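CD180 antigen (Mus musculus, PDB 3T6Q) probably cooperates with MD-1 and TLR4 in the B-cell innate response to bacterial lipopolysaccharide and leads to NF-kappa-B activation. Local coordinates at residues I535-P540 with P558-C563. Sequence-based numbering, arbitrary orientation.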
loop_
_atom_site.group_PDB
_atom_site.type_symbol
_atom_site.label_atom_id
_atom_site.label_comp_id
_atom_site.label_asym_id
_atom_site.label_seq_id
_atom_site.Cartn_x
_atom_site.Cartn_y
_atom_site.Cartn_z
ATOM N N ILE A 535 0.294 -32.692 -47.456
ATOM C CA ILE A 535 -0.536 -33.873 -47.669
ATOM C C ILE A 535 -1.948 -33.475 -48.152
ATOM O O ILE A 535 -2.619 -32.676 -47.506
ATOM C CB ILE A 535 -0.564 -34.749 -46.410
ATOM C CG1 ILE A 535 0.853 -35.340 -46.177
ATOM C CG2 ILE A 535 -1.591 -35.855 -46.559
ATOM C CD1 ILE A 535 1.065 -35.916 -44.788
ATOM N N SER A 536 -2.373 -33.998 -49.306
ATOM C CA SER A 536 -3.716 -33.673 -49.830
ATOM C C SER A 536 -4.580 -34.907 -49.933
ATOM O O SER A 536 -5.598 -35.035 -49.255
ATOM C CB SER A 536 -3.639 -32.929 -51.182
ATOM O OG SER A 536 -2.787 -33.634 -52.101
ATOM N N ILE A 537 -4.149 -35.819 -50.799
ATOM C CA ILE A 537 -4.809 -37.095 -51.006
ATOM C C ILE A 537 -3.972 -38.204 -50.367
ATOM O O ILE A 537 -2.770 -38.221 -50.571
ATOM C CB ILE A 537 -4.946 -37.380 -52.549
ATOM C CG1 ILE A 537 -5.919 -36.354 -53.128
ATOM C CG2 ILE A 537 -5.426 -38.821 -52.795
ATOM C CD1 ILE A 537 -6.363 -36.619 -54.560
ATOM N N ILE A 538 -4.631 -39.117 -49.620
ATOM C CA ILE A 538 -3.990 -40.291 -49.018
ATOM C C ILE A 538 -4.689 -41.526 -49.579
ATOM O O ILE A 538 -5.794 -41.858 -49.177
ATOM C CB ILE A 538 -4.087 -40.241 -47.467
ATOM C CG1 ILE A 538 -3.410 -38.958 -46.967
ATOM C CG2 ILE A 538 -3.452 -41.476 -46.788
ATOM C CD1 ILE A 538 -3.723 -38.679 -45.504
ATOM N N LEU A 539 -4.016 -42.217 -50.482
ATOM C CA LEU A 539 -4.664 -43.321 -51.198
ATOM C C LEU A 539 -4.850 -44.498 -50.274
ATOM O O LEU A 539 -4.141 -44.589 -49.249
ATOM C CB LEU A 539 -3.875 -43.698 -52.446
ATOM C CG LEU A 539 -4.002 -42.643 -53.564
ATOM C CD1 LEU A 539 -2.980 -42.945 -54.631
ATOM C CD2 LEU A 539 -5.407 -42.580 -54.179
ATOM N N PRO A 540 -5.809 -45.398 -50.620
ATOM C CA PRO A 540 -6.175 -46.513 -49.745
ATOM C C PRO A 540 -5.001 -47.349 -49.292
ATOM O O PRO A 540 -5.009 -47.775 -48.147
ATOM C CB PRO A 540 -7.135 -47.382 -50.607
ATOM C CG PRO A 540 -7.448 -46.579 -51.830
ATOM C CD PRO A 540 -6.742 -45.256 -51.769
ATOM N N PRO A 558 -3.032 -29.328 -46.768
ATOM C CA PRO A 558 -4.004 -28.953 -47.844
ATOM C C PRO A 558 -4.910 -30.130 -48.227
ATOM O O PRO A 558 -4.909 -30.612 -49.366
ATOM C CB PRO A 558 -3.096 -28.555 -48.988
ATOM C CG PRO A 558 -1.891 -29.461 -48.811
ATOM C CD PRO A 558 -1.671 -29.512 -47.311
ATOM N N LEU A 559 -5.681 -30.595 -47.271
ATOM C CA LEU A 559 -6.373 -31.862 -47.402
ATOM C C LEU A 559 -7.485 -31.818 -48.435
ATOM O O LEU A 559 -8.227 -30.834 -48.532
ATOM C CB LEU A 559 -6.903 -32.332 -46.049
ATOM C CG LEU A 559 -5.786 -32.880 -45.138
ATOM C CD1 LEU A 559 -6.227 -32.915 -43.672
ATOM C CD2 LEU A 559 -5.308 -34.269 -45.592
ATOM N N ASP A 560 -7.597 -32.928 -49.168
ATOM C CA ASP A 560 -8.559 -33.079 -50.248
ATOM C C ASP A 560 -9.875 -33.678 -49.727
ATOM O O ASP A 560 -9.889 -34.783 -49.162
ATOM C CB ASP A 560 -7.912 -33.948 -51.356
ATOM C CG ASP A 560 -8.793 -34.117 -52.588
ATOM O OD1 ASP A 560 -9.847 -34.786 -52.487
ATOM O OD2 ASP A 560 -8.399 -33.609 -53.660
ATOM N N CYS A 561 -10.966 -32.924 -49.899
ATOM C CA CYS A 561 -12.310 -33.398 -49.537
ATOM C C CYS A 561 -13.224 -33.591 -50.769
ATOM O O CYS A 561 -14.374 -33.140 -50.792
ATOM C CB CYS A 561 -12.974 -32.475 -48.504
ATOM S SG CYS A 561 -12.019 -32.374 -46.959
ATOM N N THR A 562 -12.697 -34.314 -51.758
ATOM C CA THR A 562 -13.414 -34.699 -52.956
ATOM C C THR A 562 -13.530 -36.214 -52.961
ATOM O O THR A 562 -12.948 -36.870 -52.103
ATOM C CB THR A 562 -12.639 -34.246 -54.214
ATOM O OG1 THR A 562 -11.486 -35.076 -54.376
ATOM C CG2 THR A 562 -12.218 -32.789 -54.108
ATOM N N CYS A 563 -14.241 -36.772 -53.951
ATOM C CA CYS A 563 -14.336 -38.224 -54.170
ATOM C C CYS A 563 -13.004 -38.885 -54.476
ATOM O O CYS A 563 -12.855 -40.094 -54.269
ATOM C CB CYS A 563 -15.379 -38.569 -55.272
ATOM S SG CYS A 563 -17.073 -38.137 -54.796
#
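I535 meets P558 through its carbonyl: the O lies 3.3 Å from CD of the proline ring, and because P558 N carries no hydrogen the approach is one of packing. I535 sets its CG2 methyl 4.2 Å from CD2 of L559, the two side chains running side by side in the same direction on the buried side. N557, just before P558, accepts from I535 N through OD1. At S536 the backbones come nearest. Its CA makes a CA-H...O contact of 3.3 Å with P558 O, and its CB packs at 3.2 Å against that same oxygen. The next carbonyl, S536 O, takes the single hydrogen bond between the segments, from D560 N at 2.9 Å; the N-H...O angle is 158°, but the donor stands 42° above the carbonyl plane. I537 then lays CG1 alongside the D560 side chain, 3.6 Å from its CB, while CD1 continues past it to lie 3.7 Å from OD2 of D560. D560 CG is anti to its backbone N (chi1 -177°), which holds the carboxylate beside I537 and lets OD1 accept, in an Asx turn, from T562 N, which comes from above the carboxylate plane. T562 OG1 also approaches OD1, on the side of the other carboxylate oxygen, but the separation is unusually short and its strength doubtful. Farther on, I538 and P540 pack on helix 566-574, and N565 joins the two segments by bonding to both I538 N and D560 O. The pairing thus fits the last leucine-rich repeat, LRR 19, to the start of the LRRCT cap, whose disulfides C561-C587 and C563-C605 are characteristic of the cysteine-rich module closing the C-terminal end of Toll-like receptor solenoids.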